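Local coordinates for periplasmic binding protein component of an ABC type zinc uptake transporter (Synechocystis sp., PDB 2OV3), which probably captures zinc in the periplasm and delivers it to an ABC-type uptake transporter, holding the ion in the cleft between its two lobes, at residues 3-8 with 54-59; 9-14 with 235-240; 151-156 with 247-252; 161-166 with 210-215; 78-83 with 113-118. One frame throughout, in Å; residues are numbered along the deposited sequence.

Contact 1: 3-8 with 54-59; sequences MDITVS and AYVLIG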
# COMPACT_ATOMS: atom_id res chain seq x y z
N MET A 3 10.40 -22.06 -5.54
CA MET A 3 9.36 -21.68 -6.49
C MET A 3 9.50 -20.20 -6.87
O MET A 3 9.63 -19.35 -5.99
CB MET A 3 8.01 -21.96 -5.83
CG MET A 3 6.83 -22.06 -6.75
SD MET A 3 5.42 -22.84 -5.88
CE MET A 3 5.54 -24.50 -6.52
N ASP A 4 9.48 -19.89 -8.17
CA ASP A 4 9.62 -18.50 -8.61
C ASP A 4 8.30 -17.76 -8.72
O ASP A 4 7.51 -17.98 -9.64
CB ASP A 4 10.35 -18.42 -9.97
CG ASP A 4 11.82 -18.77 -9.87
OD1 ASP A 4 12.51 -18.24 -8.97
OD2 ASP A 4 12.30 -19.56 -10.69
N ILE A 5 8.06 -16.87 -7.78
CA ILE A 5 6.83 -16.09 -7.80
C ILE A 5 7.20 -14.64 -8.05
O ILE A 5 8.23 -14.17 -7.59
CB ILE A 5 6.07 -16.22 -6.46
CG1 ILE A 5 5.56 -17.66 -6.29
CG2 ILE A 5 4.90 -15.24 -6.41
CD1 ILE A 5 6.64 -18.66 -5.95
N THR A 6 6.39 -13.94 -8.82
CA THR A 6 6.70 -12.55 -9.07
C THR A 6 5.59 -11.71 -8.41
O THR A 6 4.44 -12.16 -8.31
CB THR A 6 6.79 -12.27 -10.60
OG1 THR A 6 7.89 -13.02 -11.15
CG2 THR A 6 7.02 -10.80 -10.87
N VAL A 7 5.93 -10.51 -7.93
CA VAL A 7 4.95 -9.61 -7.31
C VAL A 7 5.08 -8.22 -7.90
O VAL A 7 6.13 -7.86 -8.45
CB VAL A 7 5.14 -9.46 -5.76
CG1 VAL A 7 5.04 -10.80 -5.06
CG2 VAL A 7 6.47 -8.77 -5.46
N SER A 8 4.02 -7.42 -7.78
CA SER A 8 4.03 -6.07 -8.33
C SER A 8 4.85 -5.06 -7.53
O SER A 8 5.51 -4.21 -8.11
CB SER A 8 2.60 -5.53 -8.47
OG SER A 8 1.82 -6.34 -9.31
N ALA A 54 3.96 -18.21 -10.84
CA ALA A 54 2.74 -17.47 -10.55
C ALA A 54 3.09 -16.00 -10.40
O ALA A 54 4.26 -15.63 -10.36
CB ALA A 54 2.09 -17.99 -9.27
N TYR A 55 2.06 -15.17 -10.31
CA TYR A 55 2.23 -13.74 -10.14
C TYR A 55 1.15 -13.28 -9.17
O TYR A 55 -0.03 -13.56 -9.35
CB TYR A 55 2.07 -13.03 -11.48
CG TYR A 55 2.36 -11.54 -11.44
CD1 TYR A 55 3.49 -11.02 -12.09
CD2 TYR A 55 1.48 -10.65 -10.80
CE1 TYR A 55 3.73 -9.64 -12.11
CE2 TYR A 55 1.72 -9.27 -10.82
CZ TYR A 55 2.84 -8.78 -11.48
OH TYR A 55 3.06 -7.43 -11.54
N VAL A 56 1.57 -12.57 -8.12
CA VAL A 56 0.63 -12.08 -7.13
C VAL A 56 0.15 -10.66 -7.43
O VAL A 56 0.87 -9.68 -7.19
CB VAL A 56 1.22 -12.08 -5.70
CG1 VAL A 56 0.12 -11.77 -4.69
CG2 VAL A 56 1.87 -13.42 -5.39
N LEU A 57 -1.06 -10.56 -7.96
CA LEU A 57 -1.66 -9.27 -8.27
C LEU A 57 -2.18 -8.66 -6.98
O LEU A 57 -2.53 -9.38 -6.03
CB LEU A 57 -2.84 -9.44 -9.22
CG LEU A 57 -2.63 -10.16 -10.56
CD1 LEU A 57 -3.98 -10.58 -11.11
CD2 LEU A 57 -1.90 -9.24 -11.53
N ILE A 58 -2.20 -7.33 -6.93
CA ILE A 58 -2.73 -6.60 -5.79
C ILE A 58 -4.24 -6.65 -6.04
O ILE A 58 -5.04 -6.75 -5.11
CB ILE A 58 -2.25 -5.11 -5.78
CG1 ILE A 58 -0.90 -5.00 -5.07
CG2 ILE A 58 -3.28 -4.21 -5.10
CD1 ILE A 58 0.27 -4.92 -6.02
N GLY A 59 -4.61 -6.61 -7.31
CA GLY A 59 -6.00 -6.64 -7.70
C GLY A 59 -6.59 -5.24 -7.70
O GLY A 59 -5.85 -4.26 -7.63
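Two parallel strands, 3-7 and 54-57, pair through the backbone N and O of T6, both bonded to strand 54-57. T6 N donates to A54 O at 3.1 Å. V56 N donates to T6 O at 2.9 Å, in a nearly straight bond along the C=O axis. Y55 CA also sends a CH contact to T6 O. T6 and Y55 are thus level across the sheet, with their side chains on the same face.

On that face the Y55 ring is met from several directions. T6 O lies over one ring face, toward the rim. T6 CG2 rests 3.7 Å from Y55 CE1. S8 OG stands at the ring edge, and Y55 OH donates to it at 2.8 Å. The ring reaches S8 because CG is anti to the backbone N (chi1 -174°). S8 OG also bonds to E63 OE2.

I5, V7, A54 and V56 occupy the other face. I5 CG2 lies 3.7 Å from V56 CG2. V7 and V56 run alongside, pointing the same way, with V7 CG1 4.1 Å from V56 CB. Helices 10-20 and 106-123 cover this side. Beyond the strands, I58 CD1 packs on S8 CB at 3.4 Å.

The chemistry is divided: one face is purely apolar and joins the core, while the other ties Y55 through S8 to the carboxylate of E63.

Contact 2: 9-14 with 235-240; sequences IPPQQY and DPLAAD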
# COMPACT_ATOMS: atom_id res chain seq x y z
N ILE A 9 4.80 -5.14 -6.20
CA ILE A 9 5.51 -4.17 -5.37
C ILE A 9 6.26 -4.75 -4.18
O ILE A 9 5.94 -5.84 -3.70
CB ILE A 9 4.52 -3.07 -4.87
CG1 ILE A 9 3.26 -3.72 -4.28
CG2 ILE A 9 4.16 -2.16 -6.01
CD1 ILE A 9 2.26 -2.74 -3.69
N PRO A 10 7.28 -4.03 -3.68
CA PRO A 10 8.09 -4.45 -2.53
C PRO A 10 7.31 -5.00 -1.32
O PRO A 10 7.69 -6.02 -0.75
CB PRO A 10 8.89 -3.19 -2.21
CG PRO A 10 9.17 -2.64 -3.57
CD PRO A 10 7.82 -2.78 -4.26
N PRO A 11 6.22 -4.32 -0.92
CA PRO A 11 5.44 -4.80 0.23
C PRO A 11 4.92 -6.22 0.07
O PRO A 11 4.81 -6.97 1.05
CB PRO A 11 4.31 -3.78 0.33
CG PRO A 11 4.98 -2.51 -0.13
CD PRO A 11 5.76 -3.00 -1.36
N GLN A 12 4.59 -6.59 -1.16
CA GLN A 12 4.10 -7.94 -1.41
C GLN A 12 5.25 -8.92 -1.14
O GLN A 12 5.03 -10.00 -0.59
CB GLN A 12 3.59 -8.09 -2.86
CG GLN A 12 2.30 -7.32 -3.18
CD GLN A 12 1.89 -7.43 -4.64
OE1 GLN A 12 2.54 -6.87 -5.53
NE2 GLN A 12 0.83 -8.18 -4.89
N GLN A 13 6.47 -8.54 -1.50
CA GLN A 13 7.60 -9.41 -1.24
C GLN A 13 7.67 -9.70 0.27
O GLN A 13 7.95 -10.82 0.68
CB GLN A 13 8.89 -8.75 -1.72
CG GLN A 13 10.16 -9.47 -1.33
CD GLN A 13 11.36 -8.79 -1.95
OE1 GLN A 13 11.53 -7.58 -1.83
NE2 GLN A 13 12.21 -9.57 -2.63
N TYR A 14 7.41 -8.69 1.08
CA TYR A 14 7.42 -8.87 2.53
C TYR A 14 6.47 -10.02 2.89
O TYR A 14 6.86 -10.96 3.58
CB TYR A 14 6.95 -7.59 3.22
CG TYR A 14 7.07 -7.61 4.73
CD1 TYR A 14 8.27 -7.31 5.35
CD2 TYR A 14 5.95 -7.88 5.53
CE1 TYR A 14 8.38 -7.27 6.74
CE2 TYR A 14 6.04 -7.85 6.92
CZ TYR A 14 7.26 -7.54 7.51
OH TYR A 14 7.35 -7.47 8.88
N ASP A 235 6.47 6.40 3.21
CA ASP A 235 6.84 5.48 2.14
C ASP A 235 5.95 4.23 2.05
O ASP A 235 6.28 3.17 2.58
CB ASP A 235 8.29 5.04 2.32
CG ASP A 235 8.75 4.13 1.19
OD1 ASP A 235 8.22 4.28 0.08
OD2 ASP A 235 9.62 3.28 1.40
N PRO A 236 4.82 4.34 1.33
CA PRO A 236 3.85 3.25 1.15
C PRO A 236 4.37 2.01 0.42
O PRO A 236 3.66 1.01 0.32
CB PRO A 236 2.72 3.94 0.40
CG PRO A 236 3.46 4.87 -0.49
CD PRO A 236 4.50 5.47 0.44
N LEU A 237 5.59 2.07 -0.10
CA LEU A 237 6.16 0.92 -0.79
C LEU A 237 7.38 0.37 -0.06
O LEU A 237 8.08 -0.51 -0.56
CB LEU A 237 6.52 1.30 -2.24
CG LEU A 237 5.33 1.52 -3.19
CD1 LEU A 237 5.81 1.66 -4.62
CD2 LEU A 237 4.36 0.36 -3.07
N ALA A 238 7.64 0.89 1.14
CA ALA A 238 8.76 0.42 1.94
C ALA A 238 8.70 -1.10 2.00
O ALA A 238 7.63 -1.69 2.17
CB ALA A 238 8.68 1.00 3.34
N ALA A 239 9.86 -1.74 1.84
CA ALA A 239 9.96 -3.20 1.86
C ALA A 239 9.77 -3.68 3.28
O ALA A 239 9.17 -4.73 3.55
CB ALA A 239 11.33 -3.62 1.34
N ASP A 240 10.29 -2.88 4.20
CA ASP A 240 10.23 -3.13 5.63
C ASP A 240 8.83 -2.73 6.12
O ASP A 240 8.68 -1.93 7.04
CB ASP A 240 11.31 -2.29 6.28
CG ASP A 240 11.65 -2.75 7.64
OD1 ASP A 240 11.53 -3.98 7.89
OD2 ASP A 240 12.08 -1.89 8.45
O HOH W 1 9.68 -5.17 9.61
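The start of helix 10-20, with P10, P11 and Y14, packs against the loop that leads from strand 230-234 into helix 241-256. P10 and P11 present ring carbons to backbone carbonyls of this loop. P10 CB sits 3.2 Å from L237 O, and P11 CD approaches the same oxygen at 3.5 Å. P11 CG lies 3.6 Å from A238 O and also faces P236 O. P10 CB further meets the methyl of A239.

L237 reaches across with one branch. Its CD2 lies 3.8 Å from I9 CD1, and the two side chains meet at about a right angle. The same methyl touches P11 CD at 4.0 Å. An alanine in place of P11 has no CG or CD, and a gap would probably open beside L237 CD2 and the carbonyl of A238.

The contact joins the two lobes of the zinc-binding protein, close to the cleft. P236 is about 6 Å from the bound zinc ion, measured from its side chain, and its carbonyl accepts from W103 NE1. Residues 235-238 form a type I beta turn. I9 holds the N-cap position. The Q12 amide folds back on it from the third helix residue: I9 N donates to Q12 OE1 at 2.9 Å, in the carbonyl plane of the amide.

Y14 has CG anti to its N (chi1 -174°), which carries the ring along the loop. Y14 CD1 comes within 3.3 Å of A239 O. At the far end of the ring a water donates to D240 OD1 and bonds weakly to Y14 OH.

Contact 3: 151-156 with 247-252; sequences QILQPL and AVAQKI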
# COMPACT_ATOMS: atom_id res chain seq x y z
N GLN A 151 -3.13 1.78 19.51
CA GLN A 151 -2.82 2.52 20.72
C GLN A 151 -2.07 3.81 20.44
O GLN A 151 -1.95 4.67 21.31
CB GLN A 151 -2.01 1.65 21.68
CG GLN A 151 -2.80 1.14 22.88
CD GLN A 151 -1.98 0.19 23.73
OE1 GLN A 151 -1.61 -0.91 23.28
NE2 GLN A 151 -1.68 0.59 24.96
N ILE A 152 -1.55 3.94 19.23
CA ILE A 152 -0.79 5.14 18.89
C ILE A 152 -1.69 6.22 18.31
O ILE A 152 -1.48 7.41 18.56
CB ILE A 152 0.29 4.81 17.86
CG1 ILE A 152 1.13 3.63 18.37
CG2 ILE A 152 1.16 6.05 17.61
CD1 ILE A 152 2.05 3.02 17.34
N LEU A 153 -2.69 5.80 17.56
CA LEU A 153 -3.59 6.73 16.93
C LEU A 153 -4.91 6.98 17.66
O LEU A 153 -5.41 8.11 17.65
CB LEU A 153 -3.86 6.25 15.50
CG LEU A 153 -2.75 6.34 14.41
CD1 LEU A 153 -1.41 6.73 14.99
CD2 LEU A 153 -2.67 5.00 13.70
N GLN A 154 -5.46 5.96 18.30
CA GLN A 154 -6.74 6.08 19.02
C GLN A 154 -6.96 7.32 19.87
O GLN A 154 -8.01 7.95 19.78
CB GLN A 154 -6.96 4.84 19.91
CG GLN A 154 -8.21 4.90 20.80
CD GLN A 154 -8.00 5.72 22.08
OE1 GLN A 154 -7.11 5.43 22.88
NE2 GLN A 154 -8.84 6.73 22.28
N PRO A 155 -5.98 7.69 20.70
CA PRO A 155 -6.11 8.86 21.56
C PRO A 155 -5.88 10.21 20.90
O PRO A 155 -6.10 11.25 21.53
CB PRO A 155 -5.08 8.59 22.65
CG PRO A 155 -3.96 7.98 21.86
CD PRO A 155 -4.69 7.01 20.94
N LEU A 156 -5.47 10.22 19.64
CA LEU A 156 -5.18 11.47 18.95
C LEU A 156 -6.39 12.41 18.77
O LEU A 156 -7.43 12.02 18.24
CB LEU A 156 -4.54 11.20 17.58
CG LEU A 156 -3.32 10.26 17.51
CD1 LEU A 156 -2.88 10.11 16.05
CD2 LEU A 156 -2.16 10.82 18.35
N ALA A 247 6.29 3.47 11.99
CA ALA A 247 6.93 4.77 11.90
C ALA A 247 5.92 5.79 11.40
O ALA A 247 5.90 6.94 11.84
CB ALA A 247 8.13 4.71 10.96
N VAL A 248 5.08 5.36 10.46
CA VAL A 248 4.04 6.20 9.87
C VAL A 248 3.07 6.64 10.96
O VAL A 248 2.88 7.83 11.19
CB VAL A 248 3.31 5.43 8.74
CG1 VAL A 248 2.06 6.18 8.30
CG2 VAL A 248 4.26 5.25 7.55
N ALA A 249 2.48 5.66 11.64
CA ALA A 249 1.56 5.93 12.72
C ALA A 249 2.20 6.92 13.69
O ALA A 249 1.56 7.87 14.12
CB ALA A 249 1.21 4.64 13.45
N GLN A 250 3.46 6.69 14.01
CA GLN A 250 4.17 7.56 14.94
C GLN A 250 4.29 9.00 14.46
O GLN A 250 4.20 9.94 15.27
CB GLN A 250 5.57 7.00 15.25
CG GLN A 250 6.22 7.67 16.45
CD GLN A 250 5.26 7.76 17.63
OE1 GLN A 250 4.71 6.75 18.09
NE2 GLN A 250 5.05 8.98 18.12
N LYS A 251 4.51 9.18 13.16
CA LYS A 251 4.60 10.52 12.60
C LYS A 251 3.21 11.16 12.71
O LYS A 251 3.08 12.29 13.17
CB LYS A 251 5.07 10.47 11.14
CG LYS A 251 6.45 9.90 10.96
CD LYS A 251 7.05 10.27 9.61
CE LYS A 251 8.53 9.87 9.54
NZ LYS A 251 9.14 10.17 8.21
N ILE A 252 2.19 10.41 12.28
CA ILE A 252 0.82 10.90 12.36
C ILE A 252 0.62 11.39 13.80
O ILE A 252 0.32 12.55 14.03
CB ILE A 252 -0.24 9.79 12.09
CG1 ILE A 252 -0.15 9.29 10.64
CG2 ILE A 252 -1.64 10.32 12.40
CD1 ILE A 252 -0.25 10.37 9.58
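I152, L153 and L156 turn their methyl groups toward one side of helix 241-256. L153 straddles the smallest partner. Its CD1 and CD2 both bear on A249 CB, at 3.7 and 3.9 Å. L153 CD1 also sits 3.3 Å from A249 O, and it touches I252 CB loosely.

I152 lies beside this pair. Its CB points at the helix, and its CG2, anti to the backbone N, is directed at Q250. I152 and Q250 run at about a right angle, with I152 CG2 3.7 Å from Q250 OE1. Q250 starts away from the contact, but its chain bends at the second torsion (47°) and brings the amide back across I152 CG2. The other end of that amide, NE2, bonds to N254 OD1.

L156 and I252 also meet at about a right angle. L156 CD1 lies 3.9 Å from I252 CG2. The remaining branch of I252 leads away, to F161 and F210 of the neighbouring sheet. A253 lies against both I152 and L156.

Residues 153-156 make a type I beta turn, with L156 N bonded to L153 O at 2.9 Å. R159 NH1 bonds to L153 O and L156 O as well.

The segments therefore join the C-terminal end of helix 128-153 to helix 241-256, far from the zinc site. L156 N bonds within its turn, the L153 and L156 carbonyls to R159, and Q250 NE2 to N254, so attraction across the contact itself is almost wholly apolar.

Contact 4: 161-166 with 210-215; sequences FIVFHP and FGETQF. With ZN (zinc ion), chain B.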
# COMPACT_ATOMS: atom_id res chain seq x y z
N PHE A 161 -5.29 14.12 8.38
CA PHE A 161 -3.91 14.34 7.99
C PHE A 161 -3.84 14.59 6.49
O PHE A 161 -4.54 13.96 5.70
CB PHE A 161 -3.00 13.18 8.42
CG PHE A 161 -3.40 11.83 7.89
CD1 PHE A 161 -2.49 11.05 7.18
CD2 PHE A 161 -4.68 11.33 8.10
CE1 PHE A 161 -2.84 9.79 6.71
CE2 PHE A 161 -5.04 10.07 7.63
CZ PHE A 161 -4.12 9.31 6.93
N ILE A 162 -3.02 15.56 6.12
CA ILE A 162 -2.86 15.93 4.72
C ILE A 162 -1.80 15.10 4.02
O ILE A 162 -0.65 15.08 4.45
CB ILE A 162 -2.44 17.39 4.59
CG1 ILE A 162 -3.51 18.29 5.23
CG2 ILE A 162 -2.24 17.75 3.13
CD1 ILE A 162 -3.04 19.74 5.42
N VAL A 163 -2.17 14.42 2.95
CA VAL A 163 -1.19 13.63 2.21
C VAL A 163 -1.11 14.15 0.78
O VAL A 163 -2.00 14.86 0.33
CB VAL A 163 -1.57 12.12 2.17
CG1 VAL A 163 -1.40 11.50 3.54
CG2 VAL A 163 -2.99 11.93 1.67
N PHE A 164 -0.03 13.84 0.07
CA PHE A 164 0.06 14.27 -1.32
C PHE A 164 -0.75 13.25 -2.10
O PHE A 164 -1.80 13.57 -2.65
CB PHE A 164 1.51 14.28 -1.83
CG PHE A 164 1.61 14.56 -3.31
CD1 PHE A 164 1.16 15.77 -3.84
CD2 PHE A 164 2.12 13.60 -4.19
CE1 PHE A 164 1.20 16.01 -5.21
CE2 PHE A 164 2.16 13.84 -5.57
CZ PHE A 164 1.70 15.05 -6.08
N HIS A 165 -0.26 12.01 -2.13
CA HIS A 165 -0.90 10.89 -2.83
C HIS A 165 -1.86 10.16 -1.88
O HIS A 165 -1.49 9.81 -0.77
CB HIS A 165 0.16 9.90 -3.31
CG HIS A 165 -0.35 8.90 -4.30
ND1 HIS A 165 -0.53 9.21 -5.64
CD2 HIS A 165 -0.76 7.62 -4.15
CE1 HIS A 165 -1.03 8.16 -6.26
NE2 HIS A 165 -1.18 7.18 -5.39
N PRO A 166 -3.10 9.90 -2.33
CA PRO A 166 -4.09 9.22 -1.48
C PRO A 166 -3.92 7.71 -1.45
O PRO A 166 -4.71 6.96 -2.02
CB PRO A 166 -5.41 9.62 -2.11
CG PRO A 166 -5.07 9.58 -3.58
CD PRO A 166 -3.65 10.16 -3.67
N PHE A 210 2.04 15.39 4.70
CA PHE A 210 2.74 14.13 4.47
C PHE A 210 2.83 13.78 2.99
O PHE A 210 1.86 13.33 2.40
CB PHE A 210 2.07 13.00 5.25
CG PHE A 210 2.10 13.19 6.75
CD1 PHE A 210 1.00 13.71 7.43
CD2 PHE A 210 3.25 12.88 7.47
CE1 PHE A 210 1.04 13.92 8.80
CE2 PHE A 210 3.29 13.09 8.85
CZ PHE A 210 2.18 13.61 9.51
N GLY A 211 4.01 13.97 2.40
CA GLY A 211 4.18 13.65 1.00
C GLY A 211 4.59 12.20 0.84
O GLY A 211 4.97 11.56 1.81
N GLU A 212 4.50 11.68 -0.37
CA GLU A 212 4.89 10.29 -0.61
C GLU A 212 6.30 10.25 -1.22
O GLU A 212 6.67 11.14 -1.99
CB GLU A 212 3.87 9.60 -1.53
CG GLU A 212 2.64 9.07 -0.80
CD GLU A 212 2.04 10.10 0.15
OE1 GLU A 212 1.64 11.19 -0.31
OE2 GLU A 212 1.97 9.83 1.37
N THR A 213 7.06 9.23 -0.85
CA THR A 213 8.43 9.05 -1.31
C THR A 213 8.57 8.94 -2.83
O THR A 213 9.55 9.41 -3.41
CB THR A 213 9.04 7.78 -0.67
OG1 THR A 213 8.89 7.83 0.74
CG2 THR A 213 10.50 7.68 -0.99
N GLN A 214 7.58 8.33 -3.46
CA GLN A 214 7.59 8.12 -4.90
C GLN A 214 7.26 9.35 -5.74
O GLN A 214 7.34 9.29 -6.97
CB GLN A 214 6.61 6.99 -5.27
CG GLN A 214 7.01 5.63 -4.73
CD GLN A 214 6.77 5.46 -3.24
OE1 GLN A 214 7.41 4.63 -2.59
NE2 GLN A 214 5.83 6.23 -2.68
N PHE A 215 6.89 10.45 -5.10
CA PHE A 215 6.56 11.66 -5.86
C PHE A 215 7.29 12.89 -5.39
O PHE A 215 7.74 12.98 -4.25
CB PHE A 215 5.05 11.96 -5.81
CG PHE A 215 4.17 10.82 -6.22
CD1 PHE A 215 3.73 9.88 -5.29
CD2 PHE A 215 3.76 10.69 -7.55
CE1 PHE A 215 2.90 8.83 -5.67
CE2 PHE A 215 2.93 9.64 -7.95
CZ PHE A 215 2.50 8.71 -7.01
ZN ZN B . -0.90 4.79 -5.19
O HOH W 2 1.14 4.30 -4.36
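The zinc site takes one ligand from this contact, H165, whose ring lies against F215. H165 NE2 binds the zinc ion at 2.4 Å, and a water binds it at 2.2 Å. H37 and H101 complete the site. H165 ND1 bonds to E183 OE1.

H165 CG is anti to the backbone N (chi1 -166°), which swings the ring out beside F215. F215 CE1 lies over one ring face and P166 CD over the opposite one. The H165 and F215 planes are 16° apart but slid, so they barely overlap. F164 turns its edge toward the face of F215, with planes at 60°.

E212 is bent at its second torsion and brings its carboxylate to the backbone N atoms of F164 and H165. H165 N donates to E212 OE1 at 2.8 Å, from above the carboxylate plane. F164 N reaches the same oxygen weakly. E212 OE2 accepts from W168 NE1. If E212 were an alanine, H165 N and W168 NE1 would probably lose their acceptor and the zinc-bearing loop would be freer to shift.

Farther back, F210 N donates to I162 O at 2.7 Å and F164 N to F210 O at 3.0 Å. V163 and F210 pair in parallel.

H165 stands just past the C-terminal end of strand 160-163, and a histidine site in the cleft between two lobes is consistent with a zinc-binding member of the solute-binding protein 9 family.

Contact 5: 78-83 with 113-118; sequences KLIDSA and ATTIAK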
# COMPACT_ATOMS: atom_id res chain seq x y z
N LYS A 78 0.27 -18.46 -13.10
CA LYS A 78 -0.96 -18.33 -12.32
C LYS A 78 -1.08 -16.93 -11.74
O LYS A 78 -0.20 -16.48 -11.00
CB LYS A 78 -1.00 -19.35 -11.18
CG LYS A 78 -2.29 -19.30 -10.36
CD LYS A 78 -3.47 -19.88 -11.14
CE LYS A 78 -4.80 -19.76 -10.39
NZ LYS A 78 -5.28 -18.35 -10.29
N LEU A 79 -2.17 -16.24 -12.06
CA LEU A 79 -2.38 -14.90 -11.53
C LEU A 79 -3.13 -15.01 -10.22
O LEU A 79 -4.22 -15.57 -10.15
CB LEU A 79 -3.18 -14.04 -12.52
CG LEU A 79 -2.56 -13.88 -13.92
CD1 LEU A 79 -3.43 -12.98 -14.77
CD2 LEU A 79 -1.15 -13.31 -13.79
N ILE A 80 -2.54 -14.48 -9.16
CA ILE A 80 -3.16 -14.54 -7.86
C ILE A 80 -3.73 -13.17 -7.50
O ILE A 80 -2.99 -12.23 -7.21
CB ILE A 80 -2.14 -14.99 -6.79
CG1 ILE A 80 -1.34 -16.19 -7.31
CG2 ILE A 80 -2.85 -15.38 -5.51
CD1 ILE A 80 -0.22 -16.65 -6.39
N ASP A 81 -5.05 -13.06 -7.56
CA ASP A 81 -5.72 -11.82 -7.20
C ASP A 81 -5.79 -11.85 -5.70
O ASP A 81 -6.68 -12.47 -5.11
CB ASP A 81 -7.13 -11.79 -7.78
CG ASP A 81 -7.88 -10.51 -7.47
OD1 ASP A 81 -7.31 -9.62 -6.80
OD2 ASP A 81 -9.05 -10.39 -7.90
N SER A 82 -4.82 -11.21 -5.05
CA SER A 82 -4.79 -11.20 -3.60
C SER A 82 -5.88 -10.35 -2.97
O SER A 82 -6.07 -10.39 -1.75
CB SER A 82 -3.41 -10.75 -3.11
OG SER A 82 -3.19 -9.39 -3.42
N ALA A 83 -6.61 -9.58 -3.77
CA ALA A 83 -7.67 -8.72 -3.24
C ALA A 83 -9.06 -9.37 -3.27
O ALA A 83 -10.01 -8.79 -2.75
CB ALA A 83 -7.72 -7.41 -4.01
N ALA A 113 -2.64 -12.30 2.68
CA ALA A 113 -1.69 -13.38 2.91
C ALA A 113 -2.38 -14.74 2.85
O ALA A 113 -1.82 -15.71 2.32
CB ALA A 113 -1.00 -13.20 4.26
N THR A 114 -3.59 -14.81 3.39
CA THR A 114 -4.35 -16.05 3.41
C THR A 114 -4.63 -16.55 2.00
O THR A 114 -4.68 -17.75 1.74
CB THR A 114 -5.68 -15.87 4.15
OG1 THR A 114 -5.42 -15.44 5.49
CG2 THR A 114 -6.46 -17.17 4.20
N THR A 115 -4.83 -15.62 1.09
CA THR A 115 -5.08 -16.01 -0.28
C THR A 115 -3.78 -16.46 -0.92
O THR A 115 -3.77 -17.39 -1.73
CB THR A 115 -5.67 -14.85 -1.08
OG1 THR A 115 -6.95 -14.50 -0.52
CG2 THR A 115 -5.85 -15.25 -2.54
N ILE A 116 -2.67 -15.82 -0.55
CA ILE A 116 -1.38 -16.19 -1.12
C ILE A 116 -0.99 -17.60 -0.70
O ILE A 116 -0.60 -18.42 -1.54
CB ILE A 116 -0.26 -15.27 -0.64
CG1 ILE A 116 -0.58 -13.82 -0.99
CG2 ILE A 116 1.06 -15.73 -1.25
CD1 ILE A 116 -1.04 -13.62 -2.40
N ALA A 117 -1.06 -17.84 0.60
CA ALA A 117 -0.72 -19.13 1.18
C ALA A 117 -1.55 -20.23 0.54
O ALA A 117 -1.01 -21.22 0.04
CB ALA A 117 -0.97 -19.08 2.69
N LYS A 118 -2.87 -20.05 0.56
CA LYS A 118 -3.76 -21.03 -0.03
C LYS A 118 -3.29 -21.37 -1.45
O LYS A 118 -3.19 -22.54 -1.81
CB LYS A 118 -5.18 -20.46 -0.08
CG LYS A 118 -6.23 -21.44 -0.57
CD LYS A 118 -7.61 -20.80 -0.60
CE LYS A 118 -8.67 -21.81 -1.02
NZ LYS A 118 -8.33 -22.45 -2.33
O HOH W 3 -7.85 -12.16 -0.94
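D81 presents its peptide carbonyl to the helix, with D81 O 3.9 Å from T115 CG2, while its CB points away from the helix. Its carboxylate is met from above the plane: A83 N donates to D81 OD1 at 3.1 Å, closing an Asx turn at the end of the strand. Another flat group, the L79 carbonyl, has K78 NZ above its plane; K78 NZ donates to L79 O at 3.0 Å.

The packing itself is between aliphatic branches. I116 CD1 is the central methyl. It lies 4.0 Å from I80 CG2 and 3.8 Å from S82 CB. I116 CG1 is anti to the carbonyl carbon, and the second torsion of -47° turns CD1 toward residues 80-82. I80 and I116 meet at about a right angle. I80 CG2 also touches T115 CG2 at 4.2 Å.

Strand 78-81 is an edge strand of the N-terminal four-stranded parallel sheet, and helix 106-123 covers one face of that sheet. The segments run nearly antiparallel, at 156°, with their axes 9.0 Å apart. Strand 54-57 lies next to 78-81, and I116 reaches V56 there too. I116 also touches helix 10-20, and A113, T114 and A117 pack on helix 128-153.

Polar atoms bridge the contact only through water. One water donates to S82 O and accepts from T115 OG1, linking the strand end to the helix. The S82 hydroxyl faces elsewhere, with OG bonded to L57 O.

Overall arrangement
Contact 1 closes first, pairing strand 3-7 with strand 54-57 across a 45-residue loop. Before it closes, residues 9-14 open contact 2, so the two cross. Contact 5 follows contact 1 in series, within the span of contact 2, and packs helix 106-123 over the edge strand of the same sheet. Contact 3 opens at the end of helix 128-153. Contact 4 then opens and closes within the spans of both contact 2 and contact 3, pairing strands of the second sheet. Contact 2 closes at 235-240 and contact 3 at 247-252, so these also cross. Contacts 1 and 5 build the N-terminal lobe, contacts 3 and 4 the C-terminal lobe, and contact 2 joins them near the zinc.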